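Local structure of guanylate kinase (Stenotrophomonas maltophilia, 7S5E) at residues F138-S143 with D180-N185. The protein phosphorylates GMP to GDP at the expense of ATP and is thought to serve the recycling of GMP and, indirectly, of cGMP. Sequence-based numbering, arbitrary orientation.
With ADP (adenosine-5'-diphosphate), chain J.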
ATOM      1  N   PHE A 138      -9.799   6.035   2.272  1.00 37.14           N
ATOM      2  CA  PHE A 138     -10.686   7.191   2.319  1.00 37.49           C
ATOM      3  C   PHE A 138     -10.361   8.126   1.161  1.00 37.48           C
ATOM      4  O   PHE A 138      -9.185   8.398   0.887  1.00 37.79           O
ATOM      5  CB  PHE A 138     -10.560   7.943   3.649  1.00 38.70           C
ATOM      6  CG  PHE A 138     -11.757   8.800   3.979  1.00 39.18           C
ATOM      7  CD1 PHE A 138     -12.900   8.238   4.526  1.00 38.99           C
ATOM      8  CD2 PHE A 138     -11.745  10.155   3.729  1.00 39.97           C
ATOM      9  CE1 PHE A 138     -13.994   9.016   4.830  1.00 39.53           C
ATOM     10  CE2 PHE A 138     -12.837  10.934   4.032  1.00 40.58           C
ATOM     11  CZ  PHE A 138     -13.963  10.361   4.583  1.00 40.33           C
ATOM     12  N   ILE A 139     -11.393   8.598   0.464  1.00 37.40           N
ATOM     13  CA  ILE A 139     -11.214   9.498  -0.670  1.00 37.90           C
ATOM     14  C   ILE A 139     -11.678  10.887  -0.266  1.00 40.78           C
ATOM     15  O   ILE A 139     -12.795  11.058   0.242  1.00 40.60           O
ATOM     16  CB  ILE A 139     -11.954   9.010  -1.926  1.00 37.38           C
ATOM     17  CG1 ILE A 139     -11.496   7.592  -2.290  1.00 37.95           C
ATOM     18  CG2 ILE A 139     -11.669   9.951  -3.077  1.00 37.80           C
ATOM     19  CD1 ILE A 139     -12.127   7.028  -3.556  1.00 40.17           C
ATOM     20  N   LEU A 140     -10.822  11.880  -0.511  1.00 39.27           N
ATOM     21  CA  LEU A 140     -11.072  13.270  -0.199  1.00 41.51           C
ATOM     22  C   LEU A 140     -11.244  14.084  -1.477  1.00 44.26           C
ATOM     23  O   LEU A 140     -10.594  13.804  -2.491  1.00 43.28           O
ATOM     24  CB  LEU A 140      -9.916  13.887   0.596  1.00 41.79           C
ATOM     25  CG  LEU A 140      -9.683  13.471   2.041  1.00 42.22           C
ATOM     26  CD1 LEU A 140      -8.415  14.120   2.552  1.00 43.50           C
ATOM     27  CD2 LEU A 140     -10.878  13.855   2.907  1.00 42.87           C
ATOM     28  N   PRO A 141     -12.104  15.100  -1.454  1.00 43.88           N
ATOM     29  CA  PRO A 141     -12.161  16.054  -2.564  1.00 45.11           C
ATOM     30  C   PRO A 141     -10.954  16.973  -2.533  1.00 45.21           C
ATOM     31  O   PRO A 141     -10.334  17.147  -1.477  1.00 46.16           O
ATOM     32  CB  PRO A 141     -13.460  16.825  -2.293  1.00 45.83           C
ATOM     33  CG  PRO A 141     -13.615  16.763  -0.800  1.00 44.33           C
ATOM     34  CD  PRO A 141     -13.096  15.403  -0.406  1.00 43.71           C
ATOM     35  N   PRO A 142     -10.569  17.562  -3.669  1.00 49.63           N
ATOM     36  CA  PRO A 142      -9.379  18.427  -3.682  1.00 46.67           C
ATOM     37  C   PRO A 142      -9.600  19.792  -3.059  1.00 48.03           C
ATOM     38  O   PRO A 142      -8.630  20.549  -2.918  1.00 49.02           O
ATOM     39  CB  PRO A 142      -9.056  18.547  -5.172  1.00 51.46           C
ATOM     40  CG  PRO A 142     -10.381  18.369  -5.850  1.00 50.30           C
ATOM     41  CD  PRO A 142     -11.157  17.401  -5.011  1.00 48.87           C
ATOM     42  N   SER A 143     -10.836  20.142  -2.715  1.00 48.24           N
ATOM     43  CA  SER A 143     -11.139  21.407  -2.061  1.00 51.40           C
ATOM     44  C   SER A 143     -12.574  21.342  -1.589  1.00 51.90           C
ATOM     45  O   SER A 143     -13.359  20.518  -2.068  1.00 51.52           O
ATOM     46  CB  SER A 143     -10.978  22.607  -2.989  1.00 53.11           C
ATOM     47  OG  SER A 143     -11.973  22.549  -3.993  1.00 53.18           O
ATOM     48  N   ASP A 180      -6.620   3.400   6.415  1.00 36.44           N
ATOM     49  CA  ASP A 180      -5.194   3.145   6.211  1.00 35.61           C
ATOM     50  C   ASP A 180      -4.607   4.084   5.168  1.00 35.02           C
ATOM     51  O   ASP A 180      -3.479   4.565   5.327  1.00 35.15           O
ATOM     52  CB  ASP A 180      -4.945   1.692   5.800  1.00 35.34           C
ATOM     53  CG  ASP A 180      -5.443   0.686   6.823  1.00 37.06           C
ATOM     54  OD1 ASP A 180      -5.097   0.817   8.016  1.00 39.21           O
ATOM     55  OD2 ASP A 180      -6.145  -0.269   6.425  1.00 38.64           O
ATOM     56  N   TYR A 181      -5.362   4.359   4.104  1.00 34.63           N
ATOM     57  CA  TYR A 181      -4.904   5.155   2.976  1.00 34.86           C
ATOM     58  C   TYR A 181      -5.857   6.318   2.751  1.00 35.35           C
ATOM     59  O   TYR A 181      -7.040   6.258   3.102  1.00 33.71           O
ATOM     60  CB  TYR A 181      -4.805   4.317   1.693  1.00 34.43           C
ATOM     61  CG  TYR A 181      -3.888   3.127   1.848  1.00 35.48           C
ATOM     62  CD1 TYR A 181      -4.349   1.954   2.423  1.00 34.25           C
ATOM     63  CD2 TYR A 181      -2.559   3.177   1.420  1.00 35.97           C
ATOM     64  CE1 TYR A 181      -3.527   0.870   2.578  1.00 36.85           C
ATOM     65  CE2 TYR A 181      -1.721   2.088   1.572  1.00 35.11           C
ATOM     66  CZ  TYR A 181      -2.218   0.935   2.154  1.00 36.10           C
ATOM     67  OH  TYR A 181      -1.434  -0.176   2.333  1.00 36.93           O
ATOM     68  N   VAL A 182      -5.323   7.391   2.187  1.00 34.43           N
ATOM     69  CA  VAL A 182      -6.114   8.556   1.827  1.00 34.48           C
ATOM     70  C   VAL A 182      -5.792   8.910   0.391  1.00 34.98           C
ATOM     71  O   VAL A 182      -4.618   8.999   0.017  1.00 34.90           O
ATOM     72  CB  VAL A 182      -5.848   9.747   2.766  1.00 33.15           C
ATOM     73  CG1 VAL A 182      -6.597  10.962   2.291  1.00 33.21           C
ATOM     74  CG2 VAL A 182      -6.264   9.387   4.194  1.00 31.11           C
ATOM     75  N   ILE A 183      -6.829   9.102  -0.415  1.00 34.98           N
ATOM     76  CA  ILE A 183      -6.678   9.546  -1.793  1.00 35.23           C
ATOM     77  C   ILE A 183      -7.356  10.899  -1.933  1.00 37.24           C
ATOM     78  O   ILE A 183      -8.507  11.069  -1.514  1.00 38.64           O
ATOM     79  CB  ILE A 183      -7.255   8.523  -2.789  1.00 34.74           C
ATOM     80  CG1 ILE A 183      -6.473   7.210  -2.710  1.00 34.57           C
ATOM     81  CG2 ILE A 183      -7.279   9.081  -4.203  1.00 33.93           C
ATOM     82  CD1 ILE A 183      -6.987   6.135  -3.653  1.00 36.05           C
ATOM     83  N   VAL A 184      -6.627  11.874  -2.460  1.00 37.19           N
ATOM     84  CA  VAL A 184      -7.211  13.156  -2.822  1.00 40.60           C
ATOM     85  C   VAL A 184      -7.547  13.074  -4.300  1.00 41.70           C
ATOM     86  O   VAL A 184      -6.650  12.948  -5.140  1.00 41.94           O
ATOM     87  CB  VAL A 184      -6.269  14.327  -2.507  1.00 40.67           C
ATOM     88  CG1 VAL A 184      -6.923  15.652  -2.888  1.00 41.86           C
ATOM     89  CG2 VAL A 184      -5.910  14.315  -1.029  1.00 39.04           C
ATOM     90  N   ASN A 185      -8.840  13.138  -4.619  1.00 44.52           N
ATOM     91  CA  ASN A 185      -9.315  12.936  -5.989  1.00 46.28           C
ATOM     92  C   ASN A 185      -9.319  14.268  -6.730  1.00 50.99           C
ATOM     93  O   ASN A 185     -10.344  14.927  -6.904  1.00 51.78           O
ATOM     94  CB  ASN A 185     -10.693  12.290  -5.997  1.00 46.24           C
ATOM     95  CG  ASN A 185     -11.266  12.176  -7.398  1.00 48.28           C
ATOM     96  OD1 ASN A 185     -10.526  12.167  -8.383  1.00 49.45           O
ATOM     97  ND2 ASN A 185     -12.587  12.112  -7.494  1.00 47.03           N
TER
HETATM   98  PB  ADP J 302     -19.716   9.867  -5.038  1.00 55.52           P
HETATM   99  O1B ADP J 302     -18.557  10.194  -4.064  1.00 53.09           O
HETATM  100  O2B ADP J 302     -19.894   8.360  -5.281  1.00 49.88           O
HETATM  101  O3B ADP J 302     -21.081  10.458  -4.610  1.00 61.39           O
HETATM  102  PA  ADP J 302     -19.526   9.860  -7.926  1.00 54.14           P
HETATM  103  O1A ADP J 302     -18.366   8.982  -8.229  1.00 49.19           O
HETATM  104  O2A ADP J 302     -20.854   9.109  -8.028  1.00 55.92           O
HETATM  105  O3A ADP J 302     -19.415  10.492  -6.469  1.00 53.43           O
HETATM  106  O5' ADP J 302     -19.593  11.177  -8.767  1.00 54.81           O
HETATM  107  C5' ADP J 302     -19.299  12.463  -8.190  1.00 55.60           C
HETATM  108  C4' ADP J 302     -19.379  13.460  -9.313  1.00 57.11           C
HETATM  109  O4' ADP J 302     -18.095  14.103  -9.484  1.00 55.39           O
HETATM  110  C3' ADP J 302     -19.701  12.833 -10.663  1.00 57.92           C
HETATM  111  O3' ADP J 302     -20.407  13.773 -11.466  1.00 62.73           O
HETATM  112  C2' ADP J 302     -18.309  12.488 -11.195  1.00 55.74           C
HETATM  113  O2' ADP J 302     -18.281  12.341 -12.610  1.00 57.38           O
HETATM  114  C1' ADP J 302     -17.514  13.706 -10.716  1.00 55.69           C
HETATM  115  N9  ADP J 302     -16.089  13.469 -10.499  1.00 52.53           N
HETATM  116  C8  ADP J 302     -15.510  12.379  -9.903  1.00 50.72           C
HETATM  117  N7  ADP J 302     -14.209  12.471  -9.774  1.00 50.99           N
HETATM  118  C5  ADP J 302     -13.907  13.706 -10.327  1.00 50.70           C
HETATM  119  C6  ADP J 302     -12.698  14.409 -10.485  1.00 50.82           C
HETATM  120  N6  ADP J 302     -11.509  13.949 -10.080  1.00 50.48           N
HETATM  121  N1  ADP J 302     -12.747  15.622 -11.078  1.00 51.03           N
HETATM  122  C2  ADP J 302     -13.931  16.091 -11.483  1.00 49.80           C
HETATM  123  N3  ADP J 302     -15.136  15.523 -11.384  1.00 50.63           N
HETATM  124  C4  ADP J 302     -15.058  14.328 -10.788  1.00 51.24           C
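L140 and N185 meet where two parallel strands run out into loops: N185 N donates to L140 O at 2.8 Å. One step back, L140 N donates to I183 O, so L140 bonds to the residues on both sides of V184, its partner in register. The ladder continues through I183 N to F138 O and F138 N to Y181 O. CA-H...O contacts fill in between, among them I139 CA to I183 O at 3.2 Å.

Side chains divide between the two faces of the sheet. With F138, V182 and V184 on one face, L140 lays CD1 against V182 CG1 at 3.7 Å, while its other methyl, CD2, sits in the plane of the F138 ring at the ring's edge. That ring turns away from the neighbouring strand and packs near F179. I139 and I183 take the opposite face, where I139 CG2 lies 3.9 Å from N185 CB.

N185 is where the ladder reaches the nucleotide. A chi1 of 175° swings the carboxamide of N185 out to the adenine: N185 OD1 accepts from ADP N6 at 2.6 Å, and N185 ND2 donates to ADP N7 at 2.8 Å. This pair of bonds reads the base, and ND2 also bonds to A33 O of the P-loop, which helps to fix the amide's rotation. P142 brings CD to 3.2 Å from N185 O, an oxygen that accepts from R150, another ADP-binding residue. The second subunit bonds to V182 beyond this edge strand. Helices join the two strands in a right-handed crossover of the P-loop kinase fold, whose carboxy-terminal strand ends here place N185 at the adenine site.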